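Local coordinates for protein octopine dehydrogenase (Pecten maximus, PDB 3C7A) that catalyses the NADH-dependent reductive condensation of L-arginine with pyruvate to give D-octopine, a reaction it also runs in reverse with NAD(+), at residues A[209-212]-A[213-217]; A[254-257]-A[258-262]; A[311-315]-A[316-320]; A[382-386]-A[387-391]. One frame throughout, in Å; residues are numbered along the deposited sequence.

Interaction 1. Residues A[209-212]-A[213-217]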
ATOM      1  N   SER A 209      -9.660  -3.721   1.789  1.00 15.42           N
ATOM      2  CA  SER A 209      -8.879  -4.937   1.495  1.00 15.45           C
ATOM      3  C   SER A 209      -9.704  -6.122   0.965  1.00 15.45           C
ATOM      4  O   SER A 209      -9.147  -7.068   0.398  1.00 15.34           O
ATOM      5  CB  SER A 209      -8.082  -5.369   2.733  1.00 15.48           C
ATOM      6  OG  SER A 209      -7.103  -4.403   3.085  1.00 15.58           O
ATOM      7  N   PHE A 210     -11.022  -6.051   1.144  1.00 15.46           N
ATOM      8  CA  PHE A 210     -11.952  -7.125   0.773  1.00 15.55           C
ATOM      9  C   PHE A 210     -12.337  -7.192  -0.715  1.00 15.66           C
ATOM     10  O   PHE A 210     -12.951  -8.172  -1.146  1.00 15.59           O
ATOM     11  CB  PHE A 210     -13.229  -7.031   1.628  1.00 15.51           C
ATOM     12  CG  PHE A 210     -13.960  -5.711   1.502  1.00 15.56           C
ATOM     13  CD1 PHE A 210     -14.858  -5.488   0.458  1.00 15.53           C
ATOM     14  CD2 PHE A 210     -13.754  -4.695   2.434  1.00 15.50           C
ATOM     15  CE1 PHE A 210     -15.533  -4.270   0.339  1.00 15.68           C
ATOM     16  CE2 PHE A 210     -14.425  -3.473   2.325  1.00 15.58           C
ATOM     17  CZ  PHE A 210     -15.316  -3.260   1.277  1.00 15.55           C
ATOM     18  N   VAL A 211     -11.976  -6.164  -1.487  1.00 15.81           N
ATOM     19  CA  VAL A 211     -12.476  -5.991  -2.866  1.00 15.95           C
ATOM     20  C   VAL A 211     -12.103  -7.118  -3.850  1.00 16.15           C
ATOM     21  O   VAL A 211     -12.990  -7.735  -4.446  1.00 16.01           O
ATOM     22  CB  VAL A 211     -12.098  -4.590  -3.454  1.00 15.98           C
ATOM     23  CG1 VAL A 211     -12.443  -4.497  -4.942  1.00 15.85           C
ATOM     24  CG2 VAL A 211     -12.801  -3.476  -2.690  1.00 15.88           C
ATOM     25  N   HIS A 212     -10.807  -7.380  -4.016  1.00 16.39           N
ATOM     26  CA  HIS A 212     -10.347  -8.399  -4.970  1.00 16.72           C
ATOM     27  C   HIS A 212     -10.666  -9.853  -4.588  1.00 16.96           C
ATOM     28  O   HIS A 212     -11.056 -10.637  -5.458  1.00 17.02           O
ATOM     29  CB  HIS A 212      -8.858  -8.229  -5.312  1.00 16.71           C
ATOM     30  CG  HIS A 212      -8.569  -7.051  -6.192  1.00 16.71           C
ATOM     31  ND1 HIS A 212      -7.466  -6.243  -6.016  1.00 17.02           N
ATOM     32  CD2 HIS A 212      -9.245  -6.538  -7.248  1.00 16.69           C
ATOM     33  CE1 HIS A 212      -7.472  -5.288  -6.928  1.00 17.11           C
ATOM     34  NE2 HIS A 212      -8.541  -5.444  -7.688  1.00 16.74           N
ATOM     35  N   PRO A 213     -10.492 -10.227  -3.297  1.00 17.19           N
ATOM     36  CA  PRO A 213     -10.926 -11.563  -2.859  1.00 17.39           C
ATOM     37  C   PRO A 213     -12.421 -11.849  -3.072  1.00 17.61           C
ATOM     38  O   PRO A 213     -12.790 -13.001  -3.321  1.00 17.55           O
ATOM     39  CB  PRO A 213     -10.590 -11.567  -1.362  1.00 17.40           C
ATOM     40  CG  PRO A 213      -9.498 -10.567  -1.222  1.00 17.35           C
ATOM     41  CD  PRO A 213      -9.857  -9.484  -2.191  1.00 17.18           C
ATOM     42  N   ALA A 214     -13.259 -10.816  -2.981  1.00 17.92           N
ATOM     43  CA  ALA A 214     -14.709 -10.958  -3.174  1.00 18.26           C
ATOM     44  C   ALA A 214     -15.106 -11.216  -4.631  1.00 18.53           C
ATOM     45  O   ALA A 214     -16.061 -11.951  -4.897  1.00 18.53           O
ATOM     46  CB  ALA A 214     -15.447  -9.736  -2.628  1.00 18.25           C
ATOM     47  N   ILE A 215     -14.376 -10.605  -5.563  1.00 18.87           N
ATOM     48  CA  ILE A 215     -14.621 -10.772  -7.002  1.00 19.22           C
ATOM     49  C   ILE A 215     -14.225 -12.175  -7.487  1.00 19.47           C
ATOM     50  O   ILE A 215     -14.909 -12.763  -8.335  1.00 19.45           O
ATOM     51  CB  ILE A 215     -13.919  -9.654  -7.832  1.00 19.26           C
ATOM     52  CG1 ILE A 215     -14.574  -8.294  -7.549  1.00 19.23           C
ATOM     53  CG2 ILE A 215     -13.953  -9.963  -9.336  1.00 19.21           C
ATOM     54  CD1 ILE A 215     -13.768  -7.087  -8.014  1.00 19.32           C
ATOM     55  N   LEU A 216     -13.133 -12.706  -6.938  1.00 19.73           N
ATOM     56  CA  LEU A 216     -12.680 -14.065  -7.246  1.00 20.00           C
ATOM     57  C   LEU A 216     -13.610 -15.139  -6.667  1.00 20.30           C
ATOM     58  O   LEU A 216     -13.849 -16.169  -7.306  1.00 20.18           O
ATOM     59  CB  LEU A 216     -11.238 -14.283  -6.765  1.00 19.96           C
ATOM     60  CG  LEU A 216     -10.103 -13.553  -7.499  1.00 19.90           C
ATOM     61  CD1 LEU A 216      -8.827 -13.567  -6.669  1.00 19.88           C
ATOM     62  CD2 LEU A 216      -9.848 -14.143  -8.885  1.00 19.78           C
ATOM     63  N   PHE A 217     -14.130 -14.888  -5.465  1.00 20.71           N
ATOM     64  CA  PHE A 217     -15.078 -15.792  -4.801  1.00 21.19           C
ATOM     65  C   PHE A 217     -16.443 -15.817  -5.500  1.00 21.51           C
ATOM     66  O   PHE A 217     -17.105 -16.856  -5.542  1.00 21.49           O
ATOM     67  CB  PHE A 217     -15.239 -15.413  -3.320  1.00 21.18           C
ATOM     68  CG  PHE A 217     -16.209 -16.287  -2.559  1.00 21.27           C
ATOM     69  CD1 PHE A 217     -15.835 -17.557  -2.122  1.00 21.53           C
ATOM     70  CD2 PHE A 217     -17.494 -15.834  -2.268  1.00 21.42           C
ATOM     71  CE1 PHE A 217     -16.727 -18.365  -1.415  1.00 21.58           C
ATOM     72  CE2 PHE A 217     -18.395 -16.632  -1.561  1.00 21.69           C
ATOM     73  CZ  PHE A 217     -18.011 -17.901  -1.135  1.00 21.51           C
TER
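Ala-214 N donates to Phe-210 O at 3.2 Å, the first of three backbone bonds of the i to i+4 kind in the early part of helix 211-220. Ile-215 N makes a weak bond to Val-211 O, and Leu-216 N gives His-212 O the straightest of them, 3.3 Å with 161° at the hydrogen. His-212 O also takes a weak bond from Ile-215 N.

Carbon contacts accompany these bonds. CD of Pro-213 lies 3.5 Å from Phe-210 O, and its ring also meets CB of His-212. Proline suits a first turn because its nitrogen has no hydrogen to donate, and amides there have no helical acceptor in any case; with an alanine here, the carbonyls of Ser-209 and Phe-210 are likely to lose the cover of CG and CD, and the packing on Met-334 to weaken. One turn apart, the apolar Val-211 CG1 and Ile-215 CD1 meet at 4.2 Å.

His-212 is an active-site residue and binds pyruvate. Its CG stands beside the backbone N (chi1 -73°), which carries the imidazole off the helix; there NE2 hydrogen-bonds Tyr-235 OH and Tyr-325 packs edge-to-face. The chemistry thus divides the residue: a backbone held by helical bonds, and a ring that Tyr-235 and Tyr-325 probably hold in place.

Interaction 2. Residues A[254-257]-A[258-262]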
ATOM      1  N   LYS A 254     -17.745   0.357   9.006  1.00 17.43           N
ATOM      2  CA  LYS A 254     -18.363   1.450   9.765  1.00 17.72           C
ATOM      3  C   LYS A 254     -18.607   1.101  11.237  1.00 17.71           C
ATOM      4  O   LYS A 254     -18.415   1.947  12.115  1.00 17.70           O
ATOM      5  CB  LYS A 254     -19.666   1.906   9.098  1.00 17.80           C
ATOM      6  CG  LYS A 254     -19.457   2.846   7.913  1.00 18.40           C
ATOM      7  CD  LYS A 254     -20.640   2.860   6.949  1.00 19.24           C
ATOM      8  CE  LYS A 254     -21.779   3.764   7.418  1.00 19.96           C
ATOM      9  NZ  LYS A 254     -22.752   3.049   8.296  1.00 20.31           N
ATOM     10  N   ASP A 255     -19.025  -0.140  11.494  1.00 17.82           N
ATOM     11  CA  ASP A 255     -19.248  -0.640  12.856  1.00 17.89           C
ATOM     12  C   ASP A 255     -17.991  -0.557  13.731  1.00 17.95           C
ATOM     13  O   ASP A 255     -18.074  -0.215  14.914  1.00 17.90           O
ATOM     14  CB  ASP A 255     -19.758  -2.089  12.830  1.00 17.96           C
ATOM     15  CG  ASP A 255     -21.182  -2.213  12.293  1.00 18.27           C
ATOM     16  OD1 ASP A 255     -21.963  -1.239  12.370  1.00 18.49           O
ATOM     17  OD2 ASP A 255     -21.524  -3.309  11.799  1.00 18.79           O
ATOM     18  N   VAL A 256     -16.837  -0.868  13.139  1.00 17.97           N
ATOM     19  CA  VAL A 256     -15.548  -0.839  13.844  1.00 18.16           C
ATOM     20  C   VAL A 256     -15.128   0.593  14.210  1.00 18.23           C
ATOM     21  O   VAL A 256     -14.671   0.845  15.331  1.00 18.24           O
ATOM     22  CB  VAL A 256     -14.429  -1.558  13.027  1.00 18.07           C
ATOM     23  CG1 VAL A 256     -13.077  -1.465  13.730  1.00 18.11           C
ATOM     24  CG2 VAL A 256     -14.792  -3.020  12.791  1.00 18.20           C
ATOM     25  N   ALA A 257     -15.297   1.520  13.267  1.00 18.35           N
ATOM     26  CA  ALA A 257     -14.934   2.926  13.465  1.00 18.47           C
ATOM     27  C   ALA A 257     -15.742   3.606  14.579  1.00 18.64           C
ATOM     28  O   ALA A 257     -15.182   4.363  15.379  1.00 18.57           O
ATOM     29  CB  ALA A 257     -15.065   3.698  12.155  1.00 18.44           C
ATOM     30  N   ASN A 258     -17.047   3.332  14.624  1.00 18.86           N
ATOM     31  CA  ASN A 258     -17.941   3.895  15.644  1.00 19.16           C
ATOM     32  C   ASN A 258     -17.635   3.411  17.065  1.00 19.31           C
ATOM     33  O   ASN A 258     -17.817   4.157  18.031  1.00 19.34           O
ATOM     34  CB  ASN A 258     -19.411   3.610  15.303  1.00 19.16           C
ATOM     35  CG  ASN A 258     -19.943   4.487  14.174  1.00 19.48           C
ATOM     36  OD1 ASN A 258     -19.487   5.613  13.970  1.00 19.70           O
ATOM     37  ND2 ASN A 258     -20.926   3.972  13.444  1.00 19.84           N
ATOM     38  N   ALA A 259     -17.176   2.166  17.179  1.00 19.53           N
ATOM     39  CA  ALA A 259     -16.839   1.564  18.474  1.00 19.73           C
ATOM     40  C   ALA A 259     -15.571   2.156  19.098  1.00 19.89           C
ATOM     41  O   ALA A 259     -15.481   2.281  20.323  1.00 19.85           O
ATOM     42  CB  ALA A 259     -16.714   0.050  18.339  1.00 19.74           C
ATOM     43  N   ILE A 260     -14.602   2.512  18.255  1.00 20.01           N
ATOM     44  CA  ILE A 260     -13.339   3.112  18.706  1.00 20.16           C
ATOM     45  C   ILE A 260     -13.551   4.531  19.253  1.00 20.31           C
ATOM     46  O   ILE A 260     -12.980   4.895  20.287  1.00 20.27           O
ATOM     47  CB  ILE A 260     -12.257   3.106  17.581  1.00 20.17           C
ATOM     48  CG1 ILE A 260     -11.918   1.666  17.169  1.00 20.19           C
ATOM     49  CG2 ILE A 260     -10.988   3.849  18.025  1.00 20.13           C
ATOM     50  CD1 ILE A 260     -11.190   1.543  15.834  1.00 20.14           C
ATOM     51  N   MET A 261     -14.378   5.316  18.560  1.00 20.52           N
ATOM     52  CA  MET A 261     -14.669   6.702  18.947  1.00 20.84           C
ATOM     53  C   MET A 261     -15.416   6.811  20.281  1.00 20.99           C
ATOM     54  O   MET A 261     -15.194   7.753  21.045  1.00 20.99           O
ATOM     55  CB  MET A 261     -15.454   7.425  17.843  1.00 20.85           C
ATOM     56  CG  MET A 261     -14.622   7.812  16.622  1.00 20.83           C
ATOM     57  SD  MET A 261     -15.474   8.921  15.472  1.00 21.19           S
ATOM     58  CE  MET A 261     -16.606   7.795  14.659  1.00 20.95           C
ATOM     59  N   ALA A 262     -16.292   5.845  20.551  1.00 21.18           N
ATOM     60  CA  ALA A 262     -17.066   5.812  21.794  1.00 21.34           C
ATOM     61  C   ALA A 262     -16.218   5.416  23.005  1.00 21.45           C
ATOM     62  O   ALA A 262     -16.433   5.917  24.112  1.00 21.44           O
ATOM     63  CB  ALA A 262     -18.262   4.875  21.651  1.00 21.35           C
TER
HETATM   64  O   HOH W   1     -22.164   1.144  13.705  1.00 44.00           O
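Val-256 sets its CG1 against CD1 of Ile-260, 4.1 Å away, the two side chains running alongside each other in one direction. This is the i to i+4 ridge of an alpha helix, here near the end of the long helix 240-263 in the alpha-helical domain. Branched aliphatic residues suit this buried stripe. CG1 of Val-256 is anti to the backbone N (chi1 177°), which turns it along the helix toward the next turn, while CG1 of Ile-260 lies over Val-256 O at 3.4 Å.

The backbone ladder is uneven. Asn-258 N donates to Lys-254 O at 3.2 Å with 162° at the hydrogen, whereas the bonds from Ala-259 to Asp-255, Ile-260 to Val-256 and Met-261 to Ala-257 are weak. Ala-259, with only a methyl, packs against Val-346 in a loop. Met-261 bends at chi3, laying CE 3.8 Å from Ala-257 O, and also meets Leu-269.

Polar residues occupy the outer side, where Lys-254 leans on Asp-274. Asp-255 and Asn-258, three residues apart, are joined through solvent rather than directly: one water donates to Asp-255 OD1 at 2.7 Å and accepts from Asn-258 ND2 at 3.1 Å.

Interaction 3. Residues A[311-315]-A[316-320]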
ATOM      1  N   LYS A 311      -5.181 -20.007 -17.688  1.00 21.60           N
ATOM      2  CA  LYS A 311      -4.165 -20.895 -18.284  1.00 21.83           C
ATOM      3  C   LYS A 311      -4.790 -22.033 -19.113  1.00 21.91           C
ATOM      4  O   LYS A 311      -5.964 -22.368 -18.932  1.00 21.91           O
ATOM      5  CB  LYS A 311      -3.218 -21.455 -17.210  1.00 21.78           C
ATOM      6  CG  LYS A 311      -3.879 -22.356 -16.168  1.00 21.87           C
ATOM      7  CD  LYS A 311      -2.886 -22.785 -15.097  1.00 22.00           C
ATOM      8  CE  LYS A 311      -3.562 -23.628 -14.027  1.00 22.53           C
ATOM      9  NZ  LYS A 311      -2.614 -24.037 -12.954  1.00 22.99           N
ATOM     10  N   ALA A 312      -3.994 -22.627 -20.006  1.00 22.09           N
ATOM     11  CA  ALA A 312      -4.481 -23.621 -20.978  1.00 22.21           C
ATOM     12  C   ALA A 312      -4.666 -25.033 -20.413  1.00 22.35           C
ATOM     13  O   ALA A 312      -3.760 -25.580 -19.780  1.00 22.29           O
ATOM     14  CB  ALA A 312      -3.564 -23.657 -22.199  1.00 22.20           C
ATOM     15  N   VAL A 313      -5.843 -25.614 -20.662  1.00 22.58           N
ATOM     16  CA  VAL A 313      -6.193 -26.970 -20.199  1.00 22.78           C
ATOM     17  C   VAL A 313      -6.958 -27.782 -21.262  1.00 22.94           C
ATOM     18  O   VAL A 313      -7.187 -27.303 -22.376  1.00 22.88           O
ATOM     19  CB  VAL A 313      -7.026 -26.949 -18.877  1.00 22.77           C
ATOM     20  CG1 VAL A 313      -6.174 -26.508 -17.688  1.00 22.83           C
ATOM     21  CG2 VAL A 313      -8.271 -26.073 -19.018  1.00 22.73           C
ATOM     22  N   ASP A 314      -7.347 -29.006 -20.902  1.00 23.16           N
ATOM     23  CA  ASP A 314      -8.142 -29.886 -21.770  1.00 23.42           C
ATOM     24  C   ASP A 314      -9.509 -29.269 -22.082  1.00 23.49           C
ATOM     25  O   ASP A 314     -10.320 -29.038 -21.180  1.00 23.50           O
ATOM     26  CB  ASP A 314      -8.295 -31.276 -21.122  1.00 23.43           C
ATOM     27  CG  ASP A 314      -9.124 -32.255 -21.967  1.00 23.77           C
ATOM     28  OD1 ASP A 314      -9.372 -32.000 -23.166  1.00 24.30           O
ATOM     29  OD2 ASP A 314      -9.525 -33.304 -21.418  1.00 23.87           O
ATOM     30  N   GLY A 315      -9.741 -28.943 -23.354  1.00 20.00           N
ATOM     31  CA  GLY A 315     -10.993 -28.459 -23.907  1.00 20.00           C
ATOM     32  C   GLY A 315     -11.304 -27.039 -23.480  1.00 20.00           C
ATOM     33  O   GLY A 315     -12.531 -26.649 -23.494  1.00 23.74           O
ATOM     34  N   GLY A 316     -10.342 -26.205 -23.187  1.00 23.76           N
ATOM     35  CA  GLY A 316     -10.558 -24.785 -22.881  1.00 23.85           C
ATOM     36  C   GLY A 316      -9.505 -24.131 -22.002  1.00 23.91           C
ATOM     37  O   GLY A 316      -8.318 -24.458 -22.089  1.00 23.84           O
ATOM     38  N   VAL A 317      -9.950 -23.187 -21.168  1.00 23.99           N
ATOM     39  CA  VAL A 317      -9.085 -22.498 -20.198  1.00 24.03           C
ATOM     40  C   VAL A 317      -9.622 -22.606 -18.764  1.00 24.09           C
ATOM     41  O   VAL A 317     -10.814 -22.853 -18.556  1.00 24.08           O
ATOM     42  CB  VAL A 317      -8.848 -20.996 -20.560  1.00 24.00           C
ATOM     43  CG1 VAL A 317      -8.020 -20.862 -21.837  1.00 24.01           C
ATOM     44  CG2 VAL A 317     -10.168 -20.233 -20.675  1.00 24.01           C
ATOM     45  N   ALA A 318      -8.735 -22.412 -17.788  1.00 24.16           N
ATOM     46  CA  ALA A 318      -9.072 -22.516 -16.365  1.00 24.32           C
ATOM     47  C   ALA A 318      -8.424 -21.385 -15.549  1.00 24.48           C
ATOM     48  O   ALA A 318      -7.390 -20.853 -15.957  1.00 24.38           O
ATOM     49  CB  ALA A 318      -8.649 -23.881 -15.826  1.00 24.26           C
ATOM     50  N   PRO A 319      -9.025 -21.017 -14.393  1.00 24.74           N
ATOM     51  CA  PRO A 319      -8.495 -19.928 -13.556  1.00 24.98           C
ATOM     52  C   PRO A 319      -7.067 -20.171 -13.058  1.00 25.28           C
ATOM     53  O   PRO A 319      -6.747 -21.271 -12.598  1.00 25.20           O
ATOM     54  CB  PRO A 319      -9.471 -19.882 -12.372  1.00 24.96           C
ATOM     55  CG  PRO A 319     -10.139 -21.216 -12.366  1.00 24.81           C
ATOM     56  CD  PRO A 319     -10.247 -21.598 -13.805  1.00 24.73           C
ATOM     57  N   ASP A 320      -6.228 -19.139 -13.154  1.00 25.66           N
ATOM     58  CA  ASP A 320      -4.832 -19.213 -12.723  1.00 26.11           C
ATOM     59  C   ASP A 320      -4.630 -18.505 -11.383  1.00 26.43           C
ATOM     60  O   ASP A 320      -4.548 -17.275 -11.319  1.00 26.41           O
ATOM     61  CB  ASP A 320      -3.904 -18.623 -13.800  1.00 26.13           C
ATOM     62  CG  ASP A 320      -2.423 -18.700 -13.424  1.00 26.30           C
ATOM     63  OD1 ASP A 320      -2.027 -19.590 -12.641  1.00 26.65           O
ATOM     64  OD2 ASP A 320      -1.645 -17.865 -13.932  1.00 26.45           O
TER
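Val-313 and Ala-318 meet on one face of a two-stranded antiparallel hairpin, with CG2 of the valine 3.9 Å from CB of the alanine and CG1 scarcely farther. The two are diagonal neighbours, since Val-313 pairs with Gly-316 and Ala-318 with Lys-311. Chi1 of Val-313 (-70°) puts CG2 between N and the carbonyl carbon, where this methyl comes 3.5 Å from Gly-316 O on the facing strand. Alanine is small enough to fit against both methyls.

Lys-311 shares that face. Its extended chain crosses the side chain of Asp-320 at about a right angle, leaving NZ 4.5 Å from OD1, too far for a salt bridge although the opposite charges probably attract. Ala-312 and Val-317 form the non-hydrogen-bonded pair, with side chains on the other face.

Lys-311 and Ala-318 exchange two backbone bonds, N to O in each direction. Nearer the turn, Val-313 N reaches Gly-316 O at 3.1 Å, and the return bond is weak. A type II turn closes the hairpin; the positive phi of Gly-315 (72°) is easy for glycine, and at Gly-316 a CB would run into Gly-315 O.

The hairpin projects from the alpha-helical domain. Val-317 bonds through its backbone to Val-228, Pro-319 rests on Trp-223, and the chain goes on to helix 330-344.

Interaction 4. Residues A[382-386]-A[387-391]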
ATOM      1  N   CYS A 382      -0.520  -8.253  11.966  1.00 17.19           N
ATOM      2  CA  CYS A 382      -1.530  -7.994  13.002  1.00 17.03           C
ATOM      3  C   CYS A 382      -0.871  -7.534  14.312  1.00 16.89           C
ATOM      4  O   CYS A 382       0.206  -8.021  14.661  1.00 16.90           O
ATOM      5  CB  CYS A 382      -2.435  -9.219  13.225  1.00 17.04           C
ATOM      6  SG  CYS A 382      -1.639 -10.704  13.907  1.00 17.17           S
ATOM      7  N   PRO A 383      -1.500  -6.572  15.023  1.00 16.77           N
ATOM      8  CA  PRO A 383      -0.924  -5.991  16.250  1.00 16.72           C
ATOM      9  C   PRO A 383      -0.546  -6.993  17.348  1.00 16.72           C
ATOM     10  O   PRO A 383       0.403  -6.743  18.097  1.00 16.64           O
ATOM     11  CB  PRO A 383      -2.022  -5.036  16.747  1.00 16.71           C
ATOM     12  CG  PRO A 383      -3.261  -5.421  16.001  1.00 16.69           C
ATOM     13  CD  PRO A 383      -2.794  -5.948  14.687  1.00 16.76           C
ATOM     14  N   GLN A 384      -1.274  -8.108  17.437  1.00 16.74           N
ATOM     15  CA  GLN A 384      -1.024  -9.136  18.459  1.00 16.75           C
ATOM     16  C   GLN A 384       0.284  -9.905  18.245  1.00 16.91           C
ATOM     17  O   GLN A 384       0.842 -10.464  19.194  1.00 16.83           O
ATOM     18  CB  GLN A 384      -2.200 -10.119  18.551  1.00 16.69           C
ATOM     19  CG  GLN A 384      -3.473  -9.545  19.181  1.00 16.31           C
ATOM     20  CD  GLN A 384      -4.350  -8.780  18.193  1.00 16.07           C
ATOM     21  OE1 GLN A 384      -4.041  -8.679  17.002  1.00 15.51           O
ATOM     22  NE2 GLN A 384      -5.456  -8.237  18.692  1.00 15.94           N
ATOM     23  N   ARG A 385       0.763  -9.929  17.001  1.00 17.16           N
ATOM     24  CA  ARG A 385       2.032 -10.574  16.649  1.00 17.43           C
ATOM     25  C   ARG A 385       3.226  -9.888  17.324  1.00 17.44           C
ATOM     26  O   ARG A 385       4.245 -10.531  17.597  1.00 17.49           O
ATOM     27  CB  ARG A 385       2.221 -10.580  15.126  1.00 17.55           C
ATOM     28  CG  ARG A 385       3.420 -11.381  14.630  1.00 18.10           C
ATOM     29  CD  ARG A 385       4.295 -10.537  13.712  1.00 18.70           C
ATOM     30  NE  ARG A 385       5.496 -11.246  13.266  1.00 19.54           N
ATOM     31  CZ  ARG A 385       6.633 -11.332  13.956  1.00 20.04           C
ATOM     32  NH1 ARG A 385       7.661 -12.001  13.450  1.00 20.18           N
ATOM     33  NH2 ARG A 385       6.750 -10.758  15.149  1.00 20.11           N
ATOM     34  N   TYR A 386       3.092  -8.589  17.590  1.00 17.46           N
ATOM     35  CA  TYR A 386       4.157  -7.797  18.216  1.00 17.49           C
ATOM     36  C   TYR A 386       3.913  -7.543  19.711  1.00 17.61           C
ATOM     37  O   TYR A 386       4.733  -6.910  20.381  1.00 17.59           O
ATOM     38  CB  TYR A 386       4.343  -6.463  17.481  1.00 17.43           C
ATOM     39  CG  TYR A 386       4.563  -6.575  15.984  1.00 17.25           C
ATOM     40  CD1 TYR A 386       5.792  -6.989  15.465  1.00 17.17           C
ATOM     41  CD2 TYR A 386       3.546  -6.248  15.086  1.00 17.34           C
ATOM     42  CE1 TYR A 386       5.999  -7.087  14.086  1.00 17.01           C
ATOM     43  CE2 TYR A 386       3.743  -6.340  13.705  1.00 17.13           C
ATOM     44  CZ  TYR A 386       4.971  -6.760  13.215  1.00 17.13           C
ATOM     45  OH  TYR A 386       5.169  -6.852  11.855  1.00 17.19           O
ATOM     46  N   GLY A 387       2.785  -8.030  20.224  1.00 17.77           N
ATOM     47  CA  GLY A 387       2.460  -7.901  21.645  1.00 17.90           C
ATOM     48  C   GLY A 387       1.643  -6.679  22.036  1.00 17.98           C
ATOM     49  O   GLY A 387       1.563  -6.340  23.219  1.00 17.88           O
ATOM     50  N   PHE A 388       1.043  -6.014  21.048  1.00 18.14           N
ATOM     51  CA  PHE A 388       0.111  -4.910  21.301  1.00 18.34           C
ATOM     52  C   PHE A 388      -1.313  -5.470  21.365  1.00 18.58           C
ATOM     53  O   PHE A 388      -1.934  -5.731  20.330  1.00 18.51           O
ATOM     54  CB  PHE A 388       0.213  -3.825  20.215  1.00 18.26           C
ATOM     55  CG  PHE A 388       1.597  -3.240  20.046  1.00 18.21           C
ATOM     56  CD1 PHE A 388       2.201  -2.514  21.074  1.00 18.15           C
ATOM     57  CD2 PHE A 388       2.283  -3.391  18.843  1.00 18.22           C
ATOM     58  CE1 PHE A 388       3.477  -1.965  20.911  1.00 17.94           C
ATOM     59  CE2 PHE A 388       3.558  -2.844  18.670  1.00 18.35           C
ATOM     60  CZ  PHE A 388       4.155  -2.129  19.708  1.00 18.02           C
ATOM     61  N   ASN A 389      -1.820  -5.649  22.585  1.00 18.86           N
ATOM     62  CA  ASN A 389      -3.066  -6.393  22.816  1.00 19.17           C
ATOM     63  C   ASN A 389      -4.303  -5.547  23.157  1.00 19.32           C
ATOM     64  O   ASN A 389      -5.429  -6.054  23.120  1.00 19.41           O
ATOM     65  CB  ASN A 389      -2.852  -7.470  23.895  1.00 19.21           C
ATOM     66  CG  ASN A 389      -1.768  -8.480  23.525  1.00 19.38           C
ATOM     67  OD1 ASN A 389      -0.959  -8.870  24.368  1.00 19.87           O
ATOM     68  ND2 ASN A 389      -1.751  -8.910  22.265  1.00 19.43           N
ATOM     69  N   THR A 390      -4.096  -4.272  23.486  1.00 19.46           N
ATOM     70  CA  THR A 390      -5.198  -3.368  23.847  1.00 19.63           C
ATOM     71  C   THR A 390      -5.296  -2.162  22.904  1.00 19.70           C
ATOM     72  O   THR A 390      -4.356  -1.876  22.156  1.00 19.67           O
ATOM     73  CB  THR A 390      -5.069  -2.857  25.304  1.00 19.60           C
ATOM     74  OG1 THR A 390      -3.827  -2.156  25.463  1.00 19.80           O
ATOM     75  CG2 THR A 390      -5.135  -4.011  26.300  1.00 19.56           C
ATOM     76  N   LEU A 391      -6.432  -1.462  22.950  1.00 19.75           N
ATOM     77  CA  LEU A 391      -6.644  -0.253  22.144  1.00 19.80           C
ATOM     78  C   LEU A 391      -5.694   0.890  22.518  1.00 19.84           C
ATOM     79  O   LEU A 391      -5.268   1.656  21.649  1.00 19.76           O
ATOM     80  CB  LEU A 391      -8.103   0.222  22.226  1.00 19.82           C
ATOM     81  CG  LEU A 391      -9.196  -0.554  21.475  1.00 19.96           C
ATOM     82  CD1 LEU A 391     -10.576   0.011  21.805  1.00 19.94           C
ATOM     83  CD2 LEU A 391      -8.974  -0.558  19.964  1.00 19.98           C
TER
HETATM   84  O   HOH W   2      -6.642  -8.498  21.418  1.00 15.31           O
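Phe-388 folds back over the turn that leads into it. Its CB lies 3.6 Å from Pro-383 O and also faces CB of the proline; CG is just within reach of the same oxygen, and CD2 touches both that oxygen and Tyr-386 CB. Farther out, CE2 meets Tyr-386 CB at 3.9 Å. With CG beside the backbone N (chi1 -57°), the ring is directed to this side of the turn, and Lys-399 makes a cation-pi contact with it.

The turn itself is held by the backbone. Phe-388 N donates to Pro-383 O at 3.1 Å from well above the carbonyl plane, and Gly-387 N bonds weakly to Gln-384 O. Gly-387 has phi 92°, where a side chain would press on Tyr-386 O, so glycine alone fits comfortably.

On the other flank, Gln-384 bends at chi2 (84°), its CG 3.6 Å from Asn-389 ND2 and the two amide planes 27° apart. Its NE2 serves Gly-339 O and a water that donates to Asn-389 O.

Without the ring, as with an alanine here, a gap is likely to open beside Tyr-386 CB and Lys-399 would be left without its aromatic partner. The chemistry implies a turn closed by main-chain bonds, with a hydrophobic ring covering one side and a glutamine amide tied through water to the carbonyl of Asn-389 on the other, shortly before helix 391-396.

In the fold
All four contacts are local and follow in series along the chain, so none encloses or crosses another. Interaction 1 lies in the early part of helix 211-220 and brings in the catalytic histidine; interaction 2 comes late in the following helix, 240-263, whose earlier part receives Phe-210 and Ala-214. Their centres are about 23 Å apart. Interaction 3 closes a hairpin between strands 310-313 and 316-319, about 45 Å from interaction 2 between centres. All three belong to the alpha-helical domain. Interaction 4 closes a turn between helices 349-362 and 391-396; there Tyr-386 touches helix 121-129, and Gln-384 bonds to Gly-339 of helix 330-344, which also meets Ser-209 and Pro-213.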